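Local coordinates for protein probable L,D-transpeptidase 3 (Mycobacterium tuberculosis, PDB 6D4K) that probably acts as an L,D-transpeptidase in cell-wall biogenesis and is acylated by faropenem, yet cannot form 3->3 peptidoglycan cross-links from tetrapeptide stems, at residues A42-V47 with V85-P90; T75-W80 with V89-W94; F128-D133 with G156-S161. One frame throughout, in Å; residues are numbered along the deposited sequence.

Interaction 1. Residues A42-V47 with V85-P90; sequences AHPVVV and VVQWVP
Two central strands of the four-stranded antiparallel sheet in the bacterial Ig-like domain meet here, Val45 and Val47 of strand 45-49 facing Trp88 and Val86 of strand 85-90. The segment axes are 165° apart. Each hydrogen-bonded pair closes with two backbone bonds: Val45 N gives to Trp88 O (2.9 Å) and Trp88 N to Val45 O (2.7 Å), while Val47 N gives to Val86 O (2.8 Å) and Val86 N returns to Val47 O (3.0 Å). Val46 and Gln87, between them, form a non-hydrogen-bonded pair whose CA atoms come to 4.2 Å.

Side chains alternate between the two faces. On the buried one, Val45 and Trp88 lie side by side and point the same way; Val45 CG2 reaches the six-membered part of the indole at Trp88 CE3, 3.9 Å off. Val47 sets its CB against Val86 CG1. Leu102 and Val104 of strand 99-104, in the facing sheet, touch the valines of strand 45-49, and Phe78 meets the Trp88 ring edge-to-face.

The face carrying Val46 and Gln87 is partly exposed. There Val46 CG1 touches Val85 CG1 at 3.6 Å. The Gln87 CG sits between its backbone N and carbonyl carbon (chi1 77°), and the extended chain beyond it carries the amide to the Pro44 ring, with Gln87 OE1 3.5 Å from Pro44 CG. That amide's NH2 is held elsewhere, by the Glu79 carboxylate. At the loop end, the Pro90 ring packs with its CD against Pro44 CA. Apolar residues turned to a facing sheet, alternating with a more open outer face that here includes Gln87, are what an Ig-like beta-sandwich shows.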
loop_
_atom_site.group_PDB
_atom_site.type_symbol
_atom_site.label_atom_id
_atom_site.label_comp_id
_atom_site.label_asym_id
_atom_site.label_seq_id
_atom_site.Cartn_x
_atom_site.Cartn_y
_atom_site.Cartn_z
ATOM N N ALA A 42 -6.029 0.181 -7.124
ATOM C CA ALA A 42 -5.828 1.600 -6.861
ATOM C C ALA A 42 -4.506 2.099 -7.432
ATOM O O ALA A 42 -3.992 3.133 -6.991
ATOM C CB ALA A 42 -5.945 1.929 -5.370
ATOM N N HIS A 43 -3.949 1.411 -8.423
ATOM C CA HIS A 43 -2.622 1.786 -8.900
ATOM C C HIS A 43 -2.653 3.192 -9.502
ATOM O O HIS A 43 -3.497 3.472 -10.360
ATOM C CB HIS A 43 -2.093 0.789 -9.932
ATOM C CG HIS A 43 -0.596 0.850 -10.122
ATOM N ND1 HIS A 43 0.041 1.946 -10.665
ATOM C CD2 HIS A 43 0.384 -0.049 -9.841
ATOM C CE1 HIS A 43 1.345 1.722 -10.703
ATOM N NE2 HIS A 43 1.577 0.515 -10.217
ATOM N N PRO A 44 -1.757 4.088 -9.100
ATOM C CA PRO A 44 -1.727 5.421 -9.708
ATOM C C PRO A 44 -1.146 5.385 -11.114
ATOM O O PRO A 44 -0.524 4.415 -11.554
ATOM C CB PRO A 44 -0.822 6.211 -8.758
ATOM C CG PRO A 44 0.100 5.168 -8.171
ATOM C CD PRO A 44 -0.801 3.955 -7.984
ATOM N N VAL A 45 -1.349 6.481 -11.828
ATOM C CA VAL A 45 -0.697 6.700 -13.111
ATOM C C VAL A 45 0.520 7.582 -12.849
ATOM O O VAL A 45 0.384 8.732 -12.416
ATOM C CB VAL A 45 -1.654 7.315 -14.137
ATOM C CG1 VAL A 45 -0.909 7.540 -15.442
ATOM C CG2 VAL A 45 -2.870 6.394 -14.335
ATOM N N VAL A 46 1.708 7.046 -13.083
ATOM C CA VAL A 46 2.954 7.708 -12.697
ATOM C C VAL A 46 3.670 8.160 -13.966
ATOM O O VAL A 46 4.024 7.334 -14.817
ATOM C CB VAL A 46 3.847 6.797 -11.841
ATOM C CG1 VAL A 46 5.057 7.580 -11.305
ATOM C CG2 VAL A 46 3.041 6.187 -10.699
ATOM N N VAL A 47 3.885 9.464 -14.085
ATOM C CA VAL A 47 4.422 10.072 -15.289
ATOM C C VAL A 47 5.835 10.566 -14.973
ATOM O O VAL A 47 6.022 11.400 -14.082
ATOM C CB VAL A 47 3.532 11.229 -15.777
ATOM C CG1 VAL A 47 4.126 11.817 -17.052
ATOM C CG2 VAL A 47 2.067 10.762 -15.989
ATOM N N VAL A 85 8.813 13.665 -11.655
ATOM C CA VAL A 85 7.831 12.594 -11.525
ATOM C C VAL A 85 6.556 13.168 -10.933
ATOM O O VAL A 85 6.563 13.677 -9.807
ATOM C CB VAL A 85 8.323 11.417 -10.669
ATOM C CG1 VAL A 85 7.196 10.382 -10.523
ATOM C CG2 VAL A 85 9.568 10.772 -11.299
ATOM N N VAL A 86 5.452 13.052 -11.666
ATOM C CA VAL A 86 4.137 13.383 -11.129
ATOM C C VAL A 86 3.272 12.133 -11.198
ATOM O O VAL A 86 3.282 11.408 -12.197
ATOM C CB VAL A 86 3.464 14.606 -11.813
ATOM C CG1 VAL A 86 3.058 14.312 -13.263
ATOM C CG2 VAL A 86 2.271 15.115 -10.989
ATOM N N GLN A 87 2.544 11.855 -10.130
ATOM C CA GLN A 87 1.620 10.736 -10.155
ATOM C C GLN A 87 0.193 11.242 -10.094
ATOM O O GLN A 87 -0.094 12.263 -9.460
ATOM C CB GLN A 87 1.875 9.727 -9.037
ATOM C CG GLN A 87 1.410 10.098 -7.664
ATOM C CD GLN A 87 1.597 8.957 -6.708
ATOM O OE1 GLN A 87 2.069 7.889 -7.098
ATOM N NE2 GLN A 87 1.264 9.177 -5.445
ATOM N N TRP A 88 -0.687 10.529 -10.773
ATOM C CA TRP A 88 -2.104 10.862 -10.817
ATOM C C TRP A 88 -2.810 9.779 -10.017
ATOM O O TRP A 88 -2.776 8.601 -10.389
ATOM C CB TRP A 88 -2.541 10.896 -12.271
ATOM C CG TRP A 88 -3.943 11.327 -12.529
ATOM C CD1 TRP A 88 -4.402 12.612 -12.690
ATOM C CD2 TRP A 88 -5.070 10.473 -12.735
ATOM N NE1 TRP A 88 -5.756 12.600 -12.974
ATOM C CE2 TRP A 88 -6.186 11.298 -12.993
ATOM C CE3 TRP A 88 -5.250 9.086 -12.701
ATOM C CZ2 TRP A 88 -7.449 10.774 -13.249
ATOM C CZ3 TRP A 88 -6.511 8.573 -12.940
ATOM C CH2 TRP A 88 -7.598 9.419 -13.210
ATOM N N VAL A 89 -3.409 10.175 -8.904
ATOM C CA VAL A 89 -4.025 9.258 -7.950
ATOM C C VAL A 89 -5.512 9.195 -8.267
ATOM O O VAL A 89 -6.206 10.216 -8.130
ATOM C CB VAL A 89 -3.794 9.752 -6.514
ATOM C CG1 VAL A 89 -4.510 8.857 -5.506
ATOM C CG2 VAL A 89 -2.286 9.859 -6.234
ATOM N N PRO A 90 -6.051 8.046 -8.682
ATOM C CA PRO A 90 -7.490 7.972 -8.968
ATOM C C PRO A 90 -8.315 8.195 -7.713
ATOM O O PRO A 90 -7.960 7.736 -6.626
ATOM C CB PRO A 90 -7.678 6.555 -9.517
ATOM C CG PRO A 90 -6.517 5.770 -8.951
ATOM C CD PRO A 90 -5.367 6.755 -8.880
#

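Interaction 2. Residues T75-W80 with V89-W94; sequences TGKFEW and VPDRFW
Asp91, just past the end of strand 85-90, meets both Thr75 and Lys77 of the neighbouring segment, and its side chain can be followed outward atom by atom. Its own backbone N donates to Thr75 O at 2.8 Å, which sets the residue in place. Asp91 CB lies 3.4 Å from Thr75 O. With CG anti to the carbonyl carbon (chi1 -72°), the carboxylate is carried toward strand 76-80, where CG stands close to Thr75 OG1. At the tip the two oxygens part company. Asp91 OD2 accepts a hydrogen bond of 2.6 Å from Thr75 OG1, which comes in on the anti side, 22° out of the carboxylate plane. Asp91 OD1 forms a salt bridge with Lys77 NZ at 2.8 Å; the ammonium approaches from above that plane, swung there by a bend at the last torsion of the lysine (chi4 68°). Water 2 donates both to Asp91 OD2 and to Gly76 O. Water 1 gives a hydrogen bond to Thr75 OG1 and accepts one from Arg92 NH1, whose neighbouring NH2 is held by Ala73 O.

Next to these polar links the strands pair through their backbones. Lys77 N and Val89 O bond at 3.0 Å, and Val89 N returns a straighter bond to Lys77 O (2.8 Å). Further along, Val89 CG2 lies 3.7 Å from Glu79 CD, whose carboxylate has its polar partner in Gln87 NE2. This is a beta hairpin, 76-80 with 85-90, tied by side chains and water at the end away from its turn, on an outermost strand of the Ig-like sheet.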
loop_
_atom_site.group_PDB
_atom_site.type_symbol
_atom_site.label_atom_id
_atom_site.label_comp_id
_atom_site.label_asym_id
_atom_site.label_seq_id
_atom_site.Cartn_x
_atom_site.Cartn_y
_atom_site.Cartn_z
ATOM N N THR A 75 -11.892 10.233 -12.344
ATOM C CA THR A 75 -11.310 11.467 -11.835
ATOM C C THR A 75 -10.132 11.145 -10.908
ATOM O O THR A 75 -10.047 10.061 -10.327
ATOM C CB THR A 75 -12.364 12.298 -11.089
ATOM O OG1 THR A 75 -12.833 11.555 -9.960
ATOM C CG2 THR A 75 -13.542 12.655 -12.003
ATOM N N GLY A 76 -9.210 12.102 -10.791
ATOM C CA GLY A 76 -8.040 11.916 -9.958
ATOM C C GLY A 76 -7.338 13.220 -9.653
ATOM O O GLY A 76 -7.790 14.304 -10.025
ATOM N N LYS A 77 -6.226 13.102 -8.937
ATOM C CA LYS A 77 -5.484 14.272 -8.487
ATOM C C LYS A 77 -3.991 14.054 -8.702
ATOM O O LYS A 77 -3.477 12.971 -8.428
ATOM C CB LYS A 77 -5.744 14.538 -6.998
ATOM C CG LYS A 77 -7.170 14.968 -6.678
ATOM C CD LYS A 77 -7.460 14.869 -5.186
ATOM C CE LYS A 77 -8.861 15.368 -4.867
ATOM N NZ LYS A 77 -9.875 14.444 -5.428
ATOM N N PHE A 78 -3.297 15.097 -9.150
ATOM C CA PHE A 78 -1.858 15.026 -9.358
ATOM C C PHE A 78 -1.100 15.314 -8.067
ATOM O O PHE A 78 -1.446 16.232 -7.316
ATOM C CB PHE A 78 -1.413 16.039 -10.416
ATOM C CG PHE A 78 -1.735 15.634 -11.831
ATOM C CD1 PHE A 78 -1.047 14.596 -12.451
ATOM C CD2 PHE A 78 -2.715 16.307 -12.553
ATOM C CE1 PHE A 78 -1.327 14.249 -13.765
ATOM C CE2 PHE A 78 -3.007 15.952 -13.860
ATOM C CZ PHE A 78 -2.309 14.927 -14.473
ATOM N N GLU A 79 -0.057 14.517 -7.821
ATOM C CA GLU A 79 0.879 14.740 -6.723
ATOM C C GLU A 79 2.287 14.632 -7.282
ATOM O O GLU A 79 2.620 13.639 -7.933
ATOM C CB GLU A 79 0.722 13.673 -5.634
ATOM C CG GLU A 79 -0.663 13.515 -5.054
ATOM C CD GLU A 79 -0.713 12.410 -4.014
ATOM O OE1 GLU A 79 0.211 11.563 -3.995
ATOM O OE2 GLU A 79 -1.671 12.398 -3.211
ATOM N N TRP A 80 3.114 15.636 -7.031
ATOM C CA TRP A 80 4.486 15.623 -7.518
ATOM C C TRP A 80 5.369 14.853 -6.540
ATOM O O TRP A 80 5.455 15.207 -5.360
ATOM C CB TRP A 80 4.986 17.053 -7.759
ATOM C CG TRP A 80 4.327 17.625 -8.975
ATOM C CD1 TRP A 80 3.081 18.162 -9.049
ATOM C CD2 TRP A 80 4.861 17.649 -10.303
ATOM N NE1 TRP A 80 2.802 18.537 -10.344
ATOM C CE2 TRP A 80 3.882 18.237 -11.135
ATOM C CE3 TRP A 80 6.074 17.227 -10.869
ATOM C CZ2 TRP A 80 4.069 18.414 -12.507
ATOM C CZ3 TRP A 80 6.281 17.428 -12.221
ATOM C CH2 TRP A 80 5.268 17.995 -13.038
ATOM N N VAL A 89 -3.409 10.175 -8.904
ATOM C CA VAL A 89 -4.025 9.258 -7.950
ATOM C C VAL A 89 -5.512 9.195 -8.267
ATOM O O VAL A 89 -6.206 10.216 -8.130
ATOM C CB VAL A 89 -3.794 9.752 -6.514
ATOM C CG1 VAL A 89 -4.510 8.857 -5.506
ATOM C CG2 VAL A 89 -2.286 9.859 -6.234
ATOM N N PRO A 90 -6.051 8.046 -8.682
ATOM C CA PRO A 90 -7.490 7.972 -8.968
ATOM C C PRO A 90 -8.315 8.195 -7.713
ATOM O O PRO A 90 -7.960 7.736 -6.626
ATOM C CB PRO A 90 -7.678 6.555 -9.517
ATOM C CG PRO A 90 -6.517 5.770 -8.951
ATOM C CD PRO A 90 -5.367 6.755 -8.880
ATOM N N ASP A 91 -9.446 8.881 -7.880
ATOM C CA ASP A 91 -10.313 9.144 -6.742
ATOM C C ASP A 91 -11.090 7.905 -6.304
ATOM O O ASP A 91 -11.615 7.873 -5.181
ATOM C CB ASP A 91 -11.335 10.204 -7.131
ATOM C CG ASP A 91 -10.751 11.597 -7.264
ATOM O OD1 ASP A 91 -9.720 11.910 -6.633
ATOM O OD2 ASP A 91 -11.388 12.412 -7.975
ATOM N N ARG A 92 -11.203 6.910 -7.175
ATOM C CA ARG A 92 -11.950 5.686 -6.928
ATOM C C ARG A 92 -11.069 4.525 -7.354
ATOM O O ARG A 92 -10.035 4.727 -7.990
ATOM C CB ARG A 92 -13.274 5.673 -7.727
ATOM C CG ARG A 92 -13.985 7.027 -7.838
ATOM C CD ARG A 92 -15.277 6.898 -8.607
ATOM N NE ARG A 92 -15.091 6.257 -9.907
ATOM C CZ ARG A 92 -15.004 6.895 -11.069
ATOM N NH1 ARG A 92 -15.096 8.221 -11.128
ATOM N NH2 ARG A 92 -14.845 6.195 -12.187
ATOM N N PHE A 93 -11.474 3.310 -7.016
ATOM C CA PHE A 93 -10.756 2.131 -7.477
ATOM C C PHE A 93 -11.096 1.843 -8.933
ATOM O O PHE A 93 -12.246 2.001 -9.359
ATOM C CB PHE A 93 -11.135 0.908 -6.639
ATOM C CG PHE A 93 -10.829 1.050 -5.172
ATOM C CD1 PHE A 93 -9.894 1.969 -4.722
ATOM C CD2 PHE A 93 -11.496 0.270 -4.239
ATOM C CE1 PHE A 93 -9.622 2.100 -3.366
ATOM C CE2 PHE A 93 -11.230 0.395 -2.881
ATOM C CZ PHE A 93 -10.295 1.315 -2.446
ATOM N N TRP A 94 -10.092 1.413 -9.697
ATOM C CA TRP A 94 -10.332 0.860 -11.016
ATOM C C TRP A 94 -11.221 -0.374 -10.882
ATOM O O TRP A 94 -11.166 -1.075 -9.867
ATOM C CB TRP A 94 -9.002 0.418 -11.645
ATOM C CG TRP A 94 -7.980 1.484 -11.771
ATOM C CD1 TRP A 94 -6.779 1.546 -11.114
ATOM C CD2 TRP A 94 -8.032 2.638 -12.622
ATOM N NE1 TRP A 94 -6.097 2.680 -11.488
ATOM C CE2 TRP A 94 -6.827 3.355 -12.429
ATOM C CE3 TRP A 94 -8.968 3.118 -13.548
ATOM C CZ2 TRP A 94 -6.557 4.555 -13.097
ATOM C CZ3 TRP A 94 -8.700 4.304 -14.213
ATOM C CH2 TRP A 94 -7.490 5.001 -13.993
HETATM O O HOH W 1 -15.215 10.178 -9.235
HETATM O O HOH W 2 -10.412 14.818 -8.746
#

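Interaction 3. Residues F128-D133 with G156-S161; sequences FTVSID and GVMPAS
Phe128 and Met158 form the hydrogen-bonded pair between two antiparallel strands; the segment axes of 128-132 and 157-159 are 149° apart. Of the backbone bonds, Phe128 N gives to Met158 O at 2.7 Å and Met158 N to Phe128 O at 2.8 Å. A third, from Val130 N to Gly156 O (2.9 Å), extends the pairing one step; Gly156, the loop residue just ahead of strand 157-159, has a positive phi (75°). The CA of Thr129 adds a C-H...O contact to the same Gly156 O.

Apolar contacts gather on the face of Phe128 and Met158. The methionine chain, extended beyond CG, runs beside the phenylalanine, and Met158 SD comes to the ring's edge, near the ring plane, 4.2 Å from Phe128 CD2. Met158 CE rests 3.9 Å from Val130 CG2, and Trp246 of helix 241-250 packs on both side chains. Ala160 CB meets Phe128 CB at 4.0 Å; the Ala160 side chain lies about 10 Å from that of Cys236, which faropenem acylates and which is probably the nucleophile. The Phe128 side chain touches Ile237 and Leu239 of strand 237-239, and its ring meets Tyr247 edge-to-face.

On the other face Thr129 and Val157 lie side by side, Thr129 OG1 4.0 Å from Val157 CG2. Directional backbone bonds thus set the register, while thioether and hydrocarbon contacts bury one face under helix 241-250.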
loop_
_atom_site.group_PDB
_atom_site.type_symbol
_atom_site.label_atom_id
_atom_site.label_comp_id
_atom_site.label_asym_id
_atom_site.label_seq_id
_atom_site.Cartn_x
_atom_site.Cartn_y
_atom_site.Cartn_z
ATOM N N PHE A 128 -7.301 -6.255 10.926
ATOM C CA PHE A 128 -7.021 -5.988 9.525
ATOM C C PHE A 128 -7.937 -6.912 8.744
ATOM O O PHE A 128 -7.821 -8.134 8.854
ATOM C CB PHE A 128 -5.549 -6.276 9.212
ATOM C CG PHE A 128 -5.110 -5.855 7.835
ATOM C CD1 PHE A 128 -5.071 -4.516 7.489
ATOM C CD2 PHE A 128 -4.680 -6.794 6.910
ATOM C CE1 PHE A 128 -4.646 -4.119 6.241
ATOM C CE2 PHE A 128 -4.244 -6.403 5.654
ATOM C CZ PHE A 128 -4.231 -5.061 5.319
ATOM N N THR A 129 -8.863 -6.335 7.985
ATOM C CA THR A 129 -9.887 -7.096 7.282
ATOM C C THR A 129 -9.547 -7.123 5.801
ATOM O O THR A 129 -9.426 -6.068 5.172
ATOM C CB THR A 129 -11.262 -6.467 7.495
ATOM O OG1 THR A 129 -11.534 -6.369 8.901
ATOM C CG2 THR A 129 -12.343 -7.304 6.811
ATOM N N VAL A 130 -9.409 -8.323 5.243
ATOM C CA VAL A 130 -9.050 -8.486 3.840
ATOM C C VAL A 130 -10.269 -8.976 3.078
ATOM O O VAL A 130 -10.938 -9.926 3.499
ATOM C CB VAL A 130 -7.862 -9.451 3.659
ATOM C CG1 VAL A 130 -7.523 -9.604 2.183
ATOM C CG2 VAL A 130 -6.663 -8.970 4.440
ATOM N N SER A 131 -10.537 -8.351 1.943
ATOM C CA SER A 131 -11.564 -8.827 1.037
ATOM C C SER A 131 -10.980 -8.978 -0.359
ATOM O O SER A 131 -10.064 -8.246 -0.760
ATOM C CB SER A 131 -12.773 -7.890 1.000
ATOM O OG SER A 131 -12.390 -6.597 0.590
ATOM N N ILE A 132 -11.525 -9.938 -1.093
ATOM C CA ILE A 132 -11.142 -10.208 -2.467
ATOM C C ILE A 132 -12.408 -10.057 -3.305
ATOM O O ILE A 132 -13.378 -10.811 -3.126
ATOM C CB ILE A 132 -10.508 -11.602 -2.622
ATOM C CG1 ILE A 132 -9.274 -11.722 -1.719
ATOM C CG2 ILE A 132 -10.120 -11.855 -4.068
ATOM C CD1 ILE A 132 -8.581 -13.063 -1.784
ATOM N N ASP A 133 -12.425 -9.043 -4.173
ATOM C CA ASP A 133 -13.604 -8.713 -4.969
ATOM C C ASP A 133 -14.847 -8.574 -4.094
ATOM O O ASP A 133 -15.934 -9.047 -4.437
ATOM C CB ASP A 133 -13.801 -9.708 -6.113
ATOM C CG ASP A 133 -12.627 -9.709 -7.086
ATOM O OD1 ASP A 133 -12.179 -8.615 -7.487
ATOM O OD2 ASP A 133 -12.150 -10.807 -7.441
ATOM N N GLY A 156 -11.929 -13.357 6.861
ATOM C CA GLY A 156 -11.078 -12.258 6.461
ATOM C C GLY A 156 -10.711 -11.278 7.548
ATOM O O GLY A 156 -9.927 -10.359 7.281
ATOM N N VAL A 157 -11.242 -11.427 8.756
ATOM C CA VAL A 157 -10.932 -10.502 9.840
ATOM C C VAL A 157 -9.709 -11.041 10.570
ATOM O O VAL A 157 -9.781 -12.063 11.262
ATOM C CB VAL A 157 -12.124 -10.307 10.784
ATOM C CG1 VAL A 157 -11.753 -9.333 11.902
ATOM C CG2 VAL A 157 -13.336 -9.794 10.013
ATOM N N MET A 158 -8.583 -10.352 10.409
ATOM C CA MET A 158 -7.315 -10.745 10.993
ATOM C C MET A 158 -7.010 -9.888 12.205
ATOM O O MET A 158 -7.220 -8.668 12.188
ATOM C CB MET A 158 -6.173 -10.554 9.996
ATOM C CG MET A 158 -6.331 -11.292 8.686
ATOM S SD MET A 158 -4.978 -10.890 7.573
ATOM C CE MET A 158 -5.165 -12.115 6.275
ATOM N N PRO A 159 -6.518 -10.491 13.274
ATOM C CA PRO A 159 -6.123 -9.685 14.430
ATOM C C PRO A 159 -4.770 -9.030 14.171
ATOM O O PRO A 159 -3.879 -9.607 13.537
ATOM C CB PRO A 159 -6.140 -10.688 15.596
ATOM C CG PRO A 159 -7.059 -11.845 15.048
ATOM C CD PRO A 159 -6.641 -11.914 13.612
ATOM N N ALA A 160 -4.675 -7.770 14.572
ATOM C CA ALA A 160 -3.611 -6.891 14.136
ATOM C C ALA A 160 -3.213 -6.020 15.311
ATOM O O ALA A 160 -3.893 -5.968 16.342
ATOM C CB ALA A 160 -4.059 -6.007 12.963
ATOM N N SER A 161 -2.088 -5.336 15.152
ATOM C CA SER A 161 -1.623 -4.375 16.137
ATOM C C SER A 161 -1.064 -3.195 15.364
ATOM O O SER A 161 -0.143 -3.362 14.560
ATOM C CB SER A 161 -0.554 -4.990 17.044
ATOM O OG SER A 161 -0.256 -4.136 18.129
#

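Overall arrangement
Interactions 1 and 2 are neighbours in one antiparallel sheet of the Ig-like domain. Both use strand 85-90, which pairs with 45-49 on one side and 76-80 on the other; they share Val89 and Pro90, and their centres are about 7 Å apart. Probable hydrogen bonds, Gln87 O to Glu79 N and Trp94 NE1 to His43 O, link them further. Interaction 3 comes later in the chain, in the mixed sheet of the catalytic domain. It touches neither: its centre is about 26 Å from that of interaction 1 and about 24 Å from that of interaction 2. The three contacts thus lie in two domains, the Ig-like one and the catalytic one, which carries Cys236.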